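Long-range contacts in histidine--tRNA ligase (Thermus thermophilus, PDB 1ADJ), which catalyses the ATP-dependent attachment of L-histidine to tRNA(His), releasing AMP and diphosphate, and works as a homodimeric class-II aminoacyl-tRNA synthetase: residues Leu39-Phe44 against Thr77-Gly82; Thr58-Lys63 against Arg259-Tyr264; Phe124-Tyr129 against Gly304-Val309. All blocks are in the same frame, centred on the assembly; numbering follows the deposited sequence.

Contact 1: residues Leu39-Phe44 against Thr77-Gly82. With HIS (histidine), chain F.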
loop_
_atom_site.group_PDB
_atom_site.type_symbol
_atom_site.label_atom_id
_atom_site.label_comp_id
_atom_site.label_asym_id
_atom_site.label_seq_id
_atom_site.Cartn_x
_atom_site.Cartn_y
_atom_site.Cartn_z
ATOM N N LEU A 39 -3.141 10.832 -3.410
ATOM C CA LEU A 39 -4.545 10.469 -3.210
ATOM C C LEU A 39 -4.653 8.984 -3.493
ATOM O O LEU A 39 -4.358 8.534 -4.599
ATOM C CB LEU A 39 -5.426 11.239 -4.200
ATOM C CG LEU A 39 -6.957 11.157 -4.348
ATOM C CD1 LEU A 39 -7.464 9.740 -4.538
ATOM C CD2 LEU A 39 -7.630 11.814 -3.197
ATOM N N VAL A 40 -5.074 8.220 -2.493
ATOM C CA VAL A 40 -5.215 6.776 -2.647
ATOM C C VAL A 40 -6.691 6.401 -2.686
ATOM O O VAL A 40 -7.428 6.682 -1.749
ATOM C CB VAL A 40 -4.518 6.017 -1.500
ATOM C CG1 VAL A 40 -4.540 4.532 -1.776
ATOM C CG2 VAL A 40 -3.083 6.499 -1.347
ATOM N N THR A 41 -7.124 5.821 -3.798
ATOM C CA THR A 41 -8.512 5.415 -3.959
ATOM C C THR A 41 -8.682 3.969 -3.493
ATOM O O THR A 41 -7.702 3.220 -3.428
ATOM C CB THR A 41 -8.964 5.535 -5.434
ATOM O OG1 THR A 41 -8.094 4.767 -6.275
ATOM C CG2 THR A 41 -8.936 6.974 -5.876
ATOM N N PRO A 42 -9.923 3.558 -3.159
ATOM C CA PRO A 42 -10.220 2.197 -2.699
ATOM C C PRO A 42 -9.776 1.133 -3.698
ATOM O O PRO A 42 -9.584 1.422 -4.872
ATOM C CB PRO A 42 -11.734 2.216 -2.561
ATOM C CG PRO A 42 -12.007 3.620 -2.157
ATOM C CD PRO A 42 -11.141 4.388 -3.108
ATOM N N ILE A 43 -9.627 -0.098 -3.226
ATOM C CA ILE A 43 -9.200 -1.214 -4.062
ATOM C C ILE A 43 -10.270 -1.584 -5.092
ATOM O O ILE A 43 -9.965 -2.172 -6.132
ATOM C CB ILE A 43 -8.823 -2.431 -3.180
ATOM C CG1 ILE A 43 -7.544 -2.123 -2.397
ATOM C CG2 ILE A 43 -8.641 -3.692 -4.013
ATOM C CD1 ILE A 43 -6.291 -2.103 -3.235
ATOM N N PHE A 44 -11.524 -1.251 -4.806
ATOM C CA PHE A 44 -12.612 -1.539 -5.735
ATOM C C PHE A 44 -13.572 -0.364 -5.856
ATOM O O PHE A 44 -13.676 0.475 -4.950
ATOM C CB PHE A 44 -13.358 -2.856 -5.395
ATOM C CG PHE A 44 -13.763 -2.994 -3.950
ATOM C CD1 PHE A 44 -14.743 -2.175 -3.396
ATOM C CD2 PHE A 44 -13.160 -3.952 -3.143
ATOM C CE1 PHE A 44 -15.120 -2.306 -2.057
ATOM C CE2 PHE A 44 -13.528 -4.096 -1.796
ATOM C CZ PHE A 44 -14.511 -3.269 -1.254
ATOM N N THR A 77 -15.970 -3.915 -8.649
ATOM C CA THR A 77 -14.870 -4.420 -9.455
ATOM C C THR A 77 -13.510 -3.989 -8.941
ATOM O O THR A 77 -13.314 -2.841 -8.530
ATOM C CB THR A 77 -15.020 -3.988 -10.925
ATOM O OG1 THR A 77 -16.235 -4.531 -11.456
ATOM C CG2 THR A 77 -13.862 -4.489 -11.759
ATOM N N LEU A 78 -12.592 -4.950 -8.908
ATOM C CA LEU A 78 -11.220 -4.721 -8.484
ATOM C C LEU A 78 -10.577 -3.811 -9.524
ATOM O O LEU A 78 -10.503 -4.150 -10.714
ATOM C CB LEU A 78 -10.458 -6.050 -8.413
ATOM C CG LEU A 78 -10.271 -6.726 -7.054
ATOM C CD1 LEU A 78 -11.543 -6.673 -6.238
ATOM C CD2 LEU A 78 -9.801 -8.161 -7.250
ATOM N N ARG A 79 -10.164 -2.637 -9.063
ATOM C CA ARG A 79 -9.519 -1.615 -9.887
ATOM C C ARG A 79 -8.431 -2.171 -10.813
ATOM O O ARG A 79 -7.429 -2.738 -10.362
ATOM C CB ARG A 79 -8.970 -0.503 -8.972
ATOM C CG ARG A 79 -7.718 0.178 -9.457
ATOM C CD ARG A 79 -6.607 0.069 -8.422
ATOM N NE ARG A 79 -6.785 1.010 -7.323
ATOM C CZ ARG A 79 -5.930 1.163 -6.317
ATOM N NH1 ARG A 79 -4.828 0.440 -6.262
ATOM N NH2 ARG A 79 -6.183 2.047 -5.364
ATOM N N PRO A 80 -8.656 -2.069 -12.130
ATOM C CA PRO A 80 -7.718 -2.547 -13.154
ATOM C C PRO A 80 -6.780 -1.446 -13.647
ATOM O O PRO A 80 -5.775 -1.722 -14.300
ATOM C CB PRO A 80 -8.653 -2.988 -14.270
ATOM C CG PRO A 80 -9.705 -1.933 -14.218
ATOM C CD PRO A 80 -9.959 -1.736 -12.731
ATOM N N GLU A 81 -7.106 -0.203 -13.298
ATOM C CA GLU A 81 -6.352 0.971 -13.714
ATOM C C GLU A 81 -6.766 2.139 -12.816
ATOM O O GLU A 81 -7.863 2.124 -12.250
ATOM C CB GLU A 81 -6.642 1.224 -15.200
ATOM C CG GLU A 81 -6.659 2.664 -15.673
ATOM C CD GLU A 81 -8.023 3.312 -15.554
ATOM O OE1 GLU A 81 -9.042 2.599 -15.429
ATOM O OE2 GLU A 81 -8.075 4.548 -15.589
ATOM N N GLY A 82 -5.920 3.164 -12.717
ATOM C CA GLY A 82 -6.209 4.284 -11.831
ATOM C C GLY A 82 -6.916 5.551 -12.277
ATOM O O GLY A 82 -7.597 6.181 -11.465
HETATM N N HIS F . -4.797 4.752 -16.865
HETATM C CA HIS F . -3.643 4.611 -17.748
HETATM C C HIS F . -3.081 3.194 -17.734
HETATM O O HIS F . -3.673 2.351 -17.035
HETATM C CB HIS F . -2.558 5.631 -17.374
HETATM C CG HIS F . -3.000 7.050 -17.527
HETATM N ND1 HIS F . -3.604 7.517 -18.673
HETATM C CD2 HIS F . -2.985 8.091 -16.661
HETATM C CE1 HIS F . -3.947 8.779 -18.508
HETATM N NE2 HIS F . -3.582 9.152 -17.297
HETATM O OXT HIS F . -2.079 2.929 -18.440
#

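Contact 2: residues Thr58-Lys63 against Arg259-Tyr264. With HIS (histidine), chain F.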
loop_
_atom_site.group_PDB
_atom_site.type_symbol
_atom_site.label_atom_id
_atom_site.label_comp_id
_atom_site.label_asym_id
_atom_site.label_seq_id
_atom_site.Cartn_x
_atom_site.Cartn_y
_atom_site.Cartn_z
ATOM N N THR A 58 -13.415 -2.149 -24.763
ATOM C CA THR A 58 -12.047 -2.582 -24.496
ATOM C C THR A 58 -11.917 -3.982 -23.899
ATOM O O THR A 58 -12.803 -4.451 -23.180
ATOM C CB THR A 58 -11.302 -1.565 -23.597
ATOM O OG1 THR A 58 -9.928 -1.956 -23.464
ATOM C CG2 THR A 58 -11.938 -1.488 -22.233
ATOM N N ASP A 59 -10.782 -4.622 -24.178
ATOM C CA ASP A 59 -10.479 -5.963 -23.678
ATOM C C ASP A 59 -10.573 -6.025 -22.158
ATOM O O ASP A 59 -11.095 -6.992 -21.595
ATOM C CB ASP A 59 -9.071 -6.380 -24.103
ATOM C CG ASP A 59 -8.970 -6.659 -25.583
ATOM O OD1 ASP A 59 -9.341 -5.773 -26.387
ATOM O OD2 ASP A 59 -8.520 -7.771 -25.940
ATOM N N ILE A 60 -10.058 -4.984 -21.508
ATOM C CA ILE A 60 -10.066 -4.873 -20.053
ATOM C C ILE A 60 -11.480 -5.037 -19.495
ATOM O O ILE A 60 -11.745 -5.959 -18.727
ATOM C CB ILE A 60 -9.486 -3.508 -19.595
ATOM C CG1 ILE A 60 -8.036 -3.368 -20.072
ATOM C CG2 ILE A 60 -9.564 -3.377 -18.079
ATOM C CD1 ILE A 60 -7.412 -2.017 -19.783
ATOM N N VAL A 61 -12.392 -4.171 -19.923
ATOM C CA VAL A 61 -13.771 -4.215 -19.455
ATOM C C VAL A 61 -14.500 -5.509 -19.826
ATOM O O VAL A 61 -15.147 -6.139 -18.983
ATOM C CB VAL A 61 -14.584 -3.016 -19.997
ATOM C CG1 VAL A 61 -16.033 -3.101 -19.537
ATOM C CG2 VAL A 61 -13.970 -1.711 -19.531
ATOM N N ARG A 62 -14.363 -5.917 -21.082
ATOM C CA ARG A 62 -15.040 -7.107 -21.577
ATOM C C ARG A 62 -14.645 -8.455 -20.989
ATOM O O ARG A 62 -15.507 -9.322 -20.832
ATOM C CB ARG A 62 -14.947 -7.169 -23.105
ATOM C CG ARG A 62 -15.845 -6.171 -23.844
ATOM C CD ARG A 62 -15.576 -6.177 -25.350
ATOM N NE ARG A 62 -15.712 -7.511 -25.935
ATOM C CZ ARG A 62 -14.710 -8.201 -26.476
ATOM N NH1 ARG A 62 -13.485 -7.687 -26.514
ATOM N NH2 ARG A 62 -14.929 -9.418 -26.961
ATOM N N LYS A 63 -13.374 -8.645 -20.643
ATOM C CA LYS A 63 -12.958 -9.947 -20.128
ATOM C C LYS A 63 -11.739 -9.983 -19.217
ATOM O O LYS A 63 -11.188 -11.062 -18.984
ATOM C CB LYS A 63 -12.699 -10.894 -21.307
ATOM C CG LYS A 63 -11.622 -10.387 -22.272
ATOM C CD LYS A 63 -11.220 -11.440 -23.304
ATOM C CE LYS A 63 -10.020 -10.967 -24.126
ATOM N NZ LYS A 63 -9.441 -12.044 -24.981
ATOM N N ARG A 259 -3.616 3.248 -27.730
ATOM C CA ARG A 259 -3.404 2.961 -26.327
ATOM C C ARG A 259 -4.448 1.921 -25.917
ATOM O O ARG A 259 -5.397 1.671 -26.666
ATOM C CB ARG A 259 -3.524 4.241 -25.512
ATOM C CG ARG A 259 -2.720 4.209 -24.244
ATOM C CD ARG A 259 -1.233 4.358 -24.488
ATOM N NE ARG A 259 -0.468 3.647 -23.463
ATOM C CZ ARG A 259 -0.558 3.863 -22.152
ATOM N NH1 ARG A 259 -1.377 4.784 -21.664
ATOM N NH2 ARG A 259 0.154 3.122 -21.316
ATOM N N GLY A 260 -4.278 1.320 -24.743
ATOM C CA GLY A 260 -5.204 0.291 -24.297
ATOM C C GLY A 260 -6.544 0.697 -23.703
ATOM O O GLY A 260 -7.281 -0.165 -23.219
ATOM N N LEU A 261 -6.881 1.983 -23.743
ATOM C CA LEU A 261 -8.142 2.450 -23.173
ATOM C C LEU A 261 -8.885 3.382 -24.132
ATOM O O LEU A 261 -8.262 4.074 -24.933
ATOM C CB LEU A 261 -7.882 3.135 -21.828
ATOM C CG LEU A 261 -7.059 2.284 -20.856
ATOM C CD1 LEU A 261 -5.579 2.509 -21.074
ATOM C CD2 LEU A 261 -7.417 2.628 -19.440
ATOM N N ASP A 262 -10.212 3.409 -24.029
ATOM C CA ASP A 262 -11.051 4.229 -24.908
ATOM C C ASP A 262 -11.328 5.675 -24.511
ATOM O O ASP A 262 -11.853 6.436 -25.319
ATOM C CB ASP A 262 -12.388 3.530 -25.176
ATOM C CG ASP A 262 -12.264 2.375 -26.150
ATOM O OD1 ASP A 262 -11.158 2.171 -26.707
ATOM O OD2 ASP A 262 -13.286 1.678 -26.360
ATOM N N TYR A 263 -11.011 6.057 -23.279
ATOM C CA TYR A 263 -11.253 7.432 -22.828
ATOM C C TYR A 263 -10.249 8.472 -23.355
ATOM O O TYR A 263 -10.442 9.679 -23.173
ATOM C CB TYR A 263 -11.321 7.489 -21.293
ATOM C CG TYR A 263 -10.102 6.956 -20.556
ATOM C CD1 TYR A 263 -8.813 7.369 -20.897
ATOM C CD2 TYR A 263 -10.246 6.064 -19.496
ATOM C CE1 TYR A 263 -7.704 6.913 -20.202
ATOM C CE2 TYR A 263 -9.145 5.604 -18.793
ATOM C CZ TYR A 263 -7.872 6.034 -19.149
ATOM O OH TYR A 263 -6.777 5.609 -18.431
ATOM N N TYR A 264 -9.184 7.993 -23.996
ATOM C CA TYR A 264 -8.134 8.850 -24.538
ATOM C C TYR A 264 -8.557 9.740 -25.685
ATOM O O TYR A 264 -9.251 9.314 -26.599
ATOM C CB TYR A 264 -6.939 8.023 -24.996
ATOM C CG TYR A 264 -6.068 7.536 -23.875
ATOM C CD1 TYR A 264 -5.516 8.421 -22.956
ATOM C CD2 TYR A 264 -5.782 6.186 -23.744
ATOM C CE1 TYR A 264 -4.701 7.972 -21.937
ATOM C CE2 TYR A 264 -4.973 5.728 -22.732
ATOM C CZ TYR A 264 -4.431 6.620 -21.833
ATOM O OH TYR A 264 -3.612 6.143 -20.842
HETATM N N HIS F . -4.797 4.752 -16.865
HETATM C CA HIS F . -3.643 4.611 -17.748
HETATM C C HIS F . -3.081 3.194 -17.734
HETATM O O HIS F . -3.673 2.351 -17.035
HETATM C CB HIS F . -2.558 5.631 -17.374
HETATM C CG HIS F . -3.000 7.050 -17.527
HETATM N ND1 HIS F . -3.604 7.517 -18.673
HETATM C CD2 HIS F . -2.985 8.091 -16.661
HETATM C CE1 HIS F . -3.947 8.779 -18.508
HETATM N NE2 HIS F . -3.582 9.152 -17.297
HETATM O OXT HIS F . -2.079 2.929 -18.440
#

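Contact 3: residues Phe124-Tyr129 against Gly304-Val309. With HIS (histidine), chain F.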
loop_
_atom_site.group_PDB
_atom_site.type_symbol
_atom_site.label_atom_id
_atom_site.label_comp_id
_atom_site.label_asym_id
_atom_site.label_seq_id
_atom_site.Cartn_x
_atom_site.Cartn_y
_atom_site.Cartn_z
ATOM N N PHE A 124 -0.536 -6.386 -10.210
ATOM C CA PHE A 124 0.719 -5.679 -10.415
ATOM C C PHE A 124 0.587 -4.338 -9.705
ATOM O O PHE A 124 -0.462 -4.041 -9.128
ATOM C CB PHE A 124 1.025 -5.507 -11.914
ATOM C CG PHE A 124 -0.064 -4.811 -12.686
ATOM C CD1 PHE A 124 -1.233 -5.487 -13.032
ATOM C CD2 PHE A 124 0.065 -3.477 -13.046
ATOM C CE1 PHE A 124 -2.258 -4.841 -13.719
ATOM C CE2 PHE A 124 -0.956 -2.822 -13.736
ATOM C CZ PHE A 124 -2.119 -3.508 -14.072
ATOM N N HIS A 125 1.651 -3.544 -9.706
ATOM C CA HIS A 125 1.622 -2.250 -9.033
ATOM C C HIS A 125 2.087 -1.132 -9.947
ATOM O O HIS A 125 3.081 -1.281 -10.662
ATOM C CB HIS A 125 2.505 -2.285 -7.787
ATOM C CG HIS A 125 2.119 -3.348 -6.809
ATOM N ND1 HIS A 125 2.449 -4.674 -6.984
ATOM C CD2 HIS A 125 1.392 -3.287 -5.669
ATOM C CE1 HIS A 125 1.938 -5.386 -5.995
ATOM N NE2 HIS A 125 1.293 -4.569 -5.183
ATOM N N GLN A 126 1.393 -0.004 -9.901
ATOM C CA GLN A 126 1.774 1.114 -10.735
ATOM C C GLN A 126 1.708 2.460 -10.037
ATOM O O GLN A 126 0.988 2.622 -9.040
ATOM C CB GLN A 126 0.942 1.139 -12.029
ATOM C CG GLN A 126 -0.516 1.570 -11.895
ATOM C CD GLN A 126 -1.258 1.523 -13.232
ATOM O OE1 GLN A 126 -0.921 0.729 -14.115
ATOM N NE2 GLN A 126 -2.271 2.376 -13.383
ATOM N N VAL A 127 2.554 3.379 -10.507
ATOM C CA VAL A 127 2.598 4.748 -10.009
ATOM C C VAL A 127 1.703 5.458 -11.009
ATOM O O VAL A 127 1.862 5.277 -12.218
ATOM C CB VAL A 127 4.021 5.333 -10.056
ATOM C CG1 VAL A 127 3.991 6.824 -9.768
ATOM C CG2 VAL A 127 4.903 4.625 -9.041
ATOM N N ASN A 128 0.760 6.242 -10.511
ATOM C CA ASN A 128 -0.201 6.923 -11.359
ATOM C C ASN A 128 -0.185 8.423 -11.100
ATOM O O ASN A 128 -0.260 8.852 -9.947
ATOM C CB ASN A 128 -1.584 6.344 -11.063
ATOM C CG ASN A 128 -2.641 6.801 -12.036
ATOM O OD1 ASN A 128 -2.913 6.127 -13.038
ATOM N ND2 ASN A 128 -3.310 7.902 -11.708
ATOM N N TYR A 129 -0.042 9.206 -12.170
ATOM C CA TYR A 129 -0.031 10.664 -12.090
ATOM C C TYR A 129 -1.207 11.191 -12.895
ATOM O O TYR A 129 -1.479 10.695 -13.993
ATOM C CB TYR A 129 1.263 11.241 -12.655
ATOM C CG TYR A 129 1.219 12.740 -12.849
ATOM C CD1 TYR A 129 1.266 13.604 -11.755
ATOM C CD2 TYR A 129 1.115 13.297 -14.126
ATOM C CE1 TYR A 129 1.211 14.984 -11.923
ATOM C CE2 TYR A 129 1.059 14.677 -14.305
ATOM C CZ TYR A 129 1.108 15.514 -13.192
ATOM O OH TYR A 129 1.063 16.882 -13.343
ATOM N N GLY A 304 -2.309 12.449 -17.914
ATOM C CA GLY A 304 -1.594 11.761 -16.867
ATOM C C GLY A 304 -0.863 10.575 -17.436
ATOM O O GLY A 304 -0.840 10.369 -18.650
ATOM N N PHE A 305 -0.267 9.788 -16.561
ATOM C CA PHE A 305 0.445 8.603 -16.986
ATOM C C PHE A 305 0.455 7.628 -15.828
ATOM O O PHE A 305 -0.036 7.934 -14.739
ATOM C CB PHE A 305 1.875 8.948 -17.393
ATOM C CG PHE A 305 2.737 9.407 -16.255
ATOM C CD1 PHE A 305 3.398 8.486 -15.446
ATOM C CD2 PHE A 305 2.901 10.758 -15.995
ATOM C CE1 PHE A 305 4.211 8.906 -14.396
ATOM C CE2 PHE A 305 3.715 11.192 -14.946
ATOM C CZ PHE A 305 4.370 10.264 -14.144
ATOM N N ALA A 306 1.021 6.457 -16.072
ATOM C CA ALA A 306 1.136 5.424 -15.057
ATOM C C ALA A 306 2.230 4.513 -15.546
ATOM O O ALA A 306 2.455 4.411 -16.749
ATOM C CB ALA A 306 -0.161 4.651 -14.930
ATOM N N PHE A 307 2.984 3.932 -14.629
ATOM C CA PHE A 307 4.027 3.013 -15.042
ATOM C C PHE A 307 4.064 1.793 -14.129
ATOM O O PHE A 307 3.766 1.889 -12.930
ATOM C CB PHE A 307 5.395 3.709 -15.146
ATOM C CG PHE A 307 5.980 4.147 -13.836
ATOM C CD1 PHE A 307 6.578 3.227 -12.981
ATOM C CD2 PHE A 307 6.016 5.492 -13.496
ATOM C CE1 PHE A 307 7.209 3.635 -11.813
ATOM C CE2 PHE A 307 6.648 5.921 -12.325
ATOM C CZ PHE A 307 7.249 4.989 -11.483
ATOM N N GLY A 308 4.360 0.639 -14.712
ATOM C CA GLY A 308 4.426 -0.580 -13.939
ATOM C C GLY A 308 5.703 -0.674 -13.128
ATOM O O GLY A 308 6.808 -0.694 -13.680
ATOM N N VAL A 309 5.553 -0.743 -11.810
ATOM C CA VAL A 309 6.697 -0.859 -10.919
ATOM C C VAL A 309 7.516 -2.117 -11.244
ATOM O O VAL A 309 8.751 -2.065 -11.302
ATOM C CB VAL A 309 6.249 -0.873 -9.451
ATOM C CG1 VAL A 309 7.446 -0.977 -8.550
ATOM C CG2 VAL A 309 5.482 0.398 -9.132
HETATM N N HIS F . -4.797 4.752 -16.865
HETATM C CA HIS F . -3.643 4.611 -17.748
HETATM C C HIS F . -3.081 3.194 -17.734
HETATM O O HIS F . -3.673 2.351 -17.035
HETATM C CB HIS F . -2.558 5.631 -17.374
HETATM C CG HIS F . -3.000 7.050 -17.527
HETATM N ND1 HIS F . -3.604 7.517 -18.673
HETATM C CD2 HIS F . -2.985 8.091 -16.661
HETATM C CE1 HIS F . -3.947 8.779 -18.508
HETATM N NE2 HIS F . -3.582 9.152 -17.297
HETATM O OXT HIS F . -2.079 2.929 -18.440
#

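Contact 1: residues Leu39-Phe44 against Thr77-Gly82
Phe44 and Leu78 face each other as an antiparallel, non-hydrogen-bonded pair with CA atoms 4.4 Å apart, and beside them Arg79 N donates to Ile43 O (3.0 Å, N-H...O angle 162°). Beyond this single bridge the two chains diverge, and a single long side chain spans the gap. Arg79 folds at its second and third torsions (chi2 -123°, chi3 -78°) and brings its guanidinium back along Thr41-Ile43. NH2 lies 2.7 Å from Thr41 O, which sits near the guanidinium plane at its edge, and makes a weak bond to Thr41 OG1 at 3.4 Å. NH1 is held by Pro109 O, while Ile43 CD1 lies over one face of the group, 4.2 Å from NH1. Phe44 CB packs on Leu78 CD1 at 4.3 Å, and the Phe44 ring meets Phe66 of the second subunit edge-to-face. Ile43 N bonds to Gln123 OE1 of that subunit, and Leu39 and Val40 pair with one of its strands. Helix 14-33 and the interface strand 37-40, with Pro42 just beyond it, match motif 1 of class-II synthetases, a long helix and a strand followed by a proline; the segment joined to it through Arg79 leads through Glu81 to the bound histidine.

Contact 2: residues Thr58-Lys63 against Arg259-Tyr264
Just before Gly260, whose carbonyl meets Thr58, the chain carries Arg259, which bends at its second torsion (chi2 74°) and brings NH2 to 3.6 Å from OXT of the bound histidine; its NE is paired with Glu270. Gly260 O then accepts a bond from Thr58 OG1 at 3.2 Å, the donor tilted 30° from the carbonyl plane, which ties the N-cap residue of helix 59-63 to the loop. Leu261 follows, its CG 4.4 Å from Ile60 CD1 and its CB over one face of the Tyr263 ring. Arg-Gly-Leu-Asp-Tyr-Tyr, the run from Arg259 to Tyr264, is the histidine A signature of histidyl-tRNA synthetases, which lines the amino-acid pocket. Asp262 OD2 comes no nearer than 4.1 Å to Thr58 N, while OD1 forms a salt bridge with Arg204. Tyr263 OH takes a bond from the ligand N at 2.7 Å and also pairs with Thr83. Tyr263 CE1 lies over the centre of one face of the Tyr264 ring, and Tyr264 OH shares a hydrogen bond of 2.6 Å with the ligand ND1, which sits near the plane of that ring. A phenylalanine in place of Tyr264 would probably leave ND1 without this partner and the imidazole freer to turn.

Contact 3: residues Phe124-Tyr129 against Gly304-Val309
Gln126 faces Gly308, Val127 Phe307, Asn128 Ala306 and Tyr129 Phe305 along two antiparallel strands whose axes approach to 4.6 Å with an angle of 155° between their directions. Reciprocal backbone bonds join Val127 with Phe307 and Tyr129 with Phe305, and Val309 N, at the start of helix 309-318, adds one more bond past the end of the ladder by donating to His125 O at 2.8 Å.

The paired side chains alternate between the two faces of the sheet. On one, Val127 lies alongside Phe307, its CB over the ring face at 3.8 Å from the centroid, a CH-pi contact. Phe307 CG stands between the backbone N and the carbonyl carbon (chi1 68°), which lays the ring flat against its cross-strand neighbour. Phe305 repeats the pattern: Tyr129 CB sits over its face, 3.7 Å from the centroid, while the two rings meet obliquely with their planes at 34°. Helices 14-33 and 137-153 cover this apolar side.

The other face belongs to the substrate. Ala306 CB is flanked by Gln126 NE2 at 3.5 Å and Asn128 OD1 at 3.7 Å, and lies 3.6 Å from CB of the bound histidine. Asn128 ND2 bonds to Glu130 OE2, and Glu130 OE1 in turn holds the ligand, so that Asn128 probably helps to position a first-shell carboxylate. The imidazole passes close to the backbone of Gly304 and Phe305.

Strand 123-132, the second strand of the motif 2 hairpin, and strand 302-308 of motif 3, which runs on into helix 309-318, are thus neighbours in the antiparallel sheet that floors the active site of class-II synthetases.

Overall arrangement
All three contacts touch the same bound histidine. Contact 3 lies near the middle of the eight-stranded catalytic sheet, about 4 Å from the centre of the chain; contact 1 borders the same sheet at the dimer interface, its centre about 12 Å from that of contact 3. Contact 2, its centre about 16 Å from those of the other two, adds the loop 259-264 and meets contact 1 where Glu81 approaches Tyr263 and Pro80 packs on Ile60. Contact 1 closes before contact 3 opens, whereas contact 2 interleaves with both, joining helix 59-63 to the loop 259-264, nearly 200 residues on. Distant parts of the sequence thereby converge on one amino-acid site.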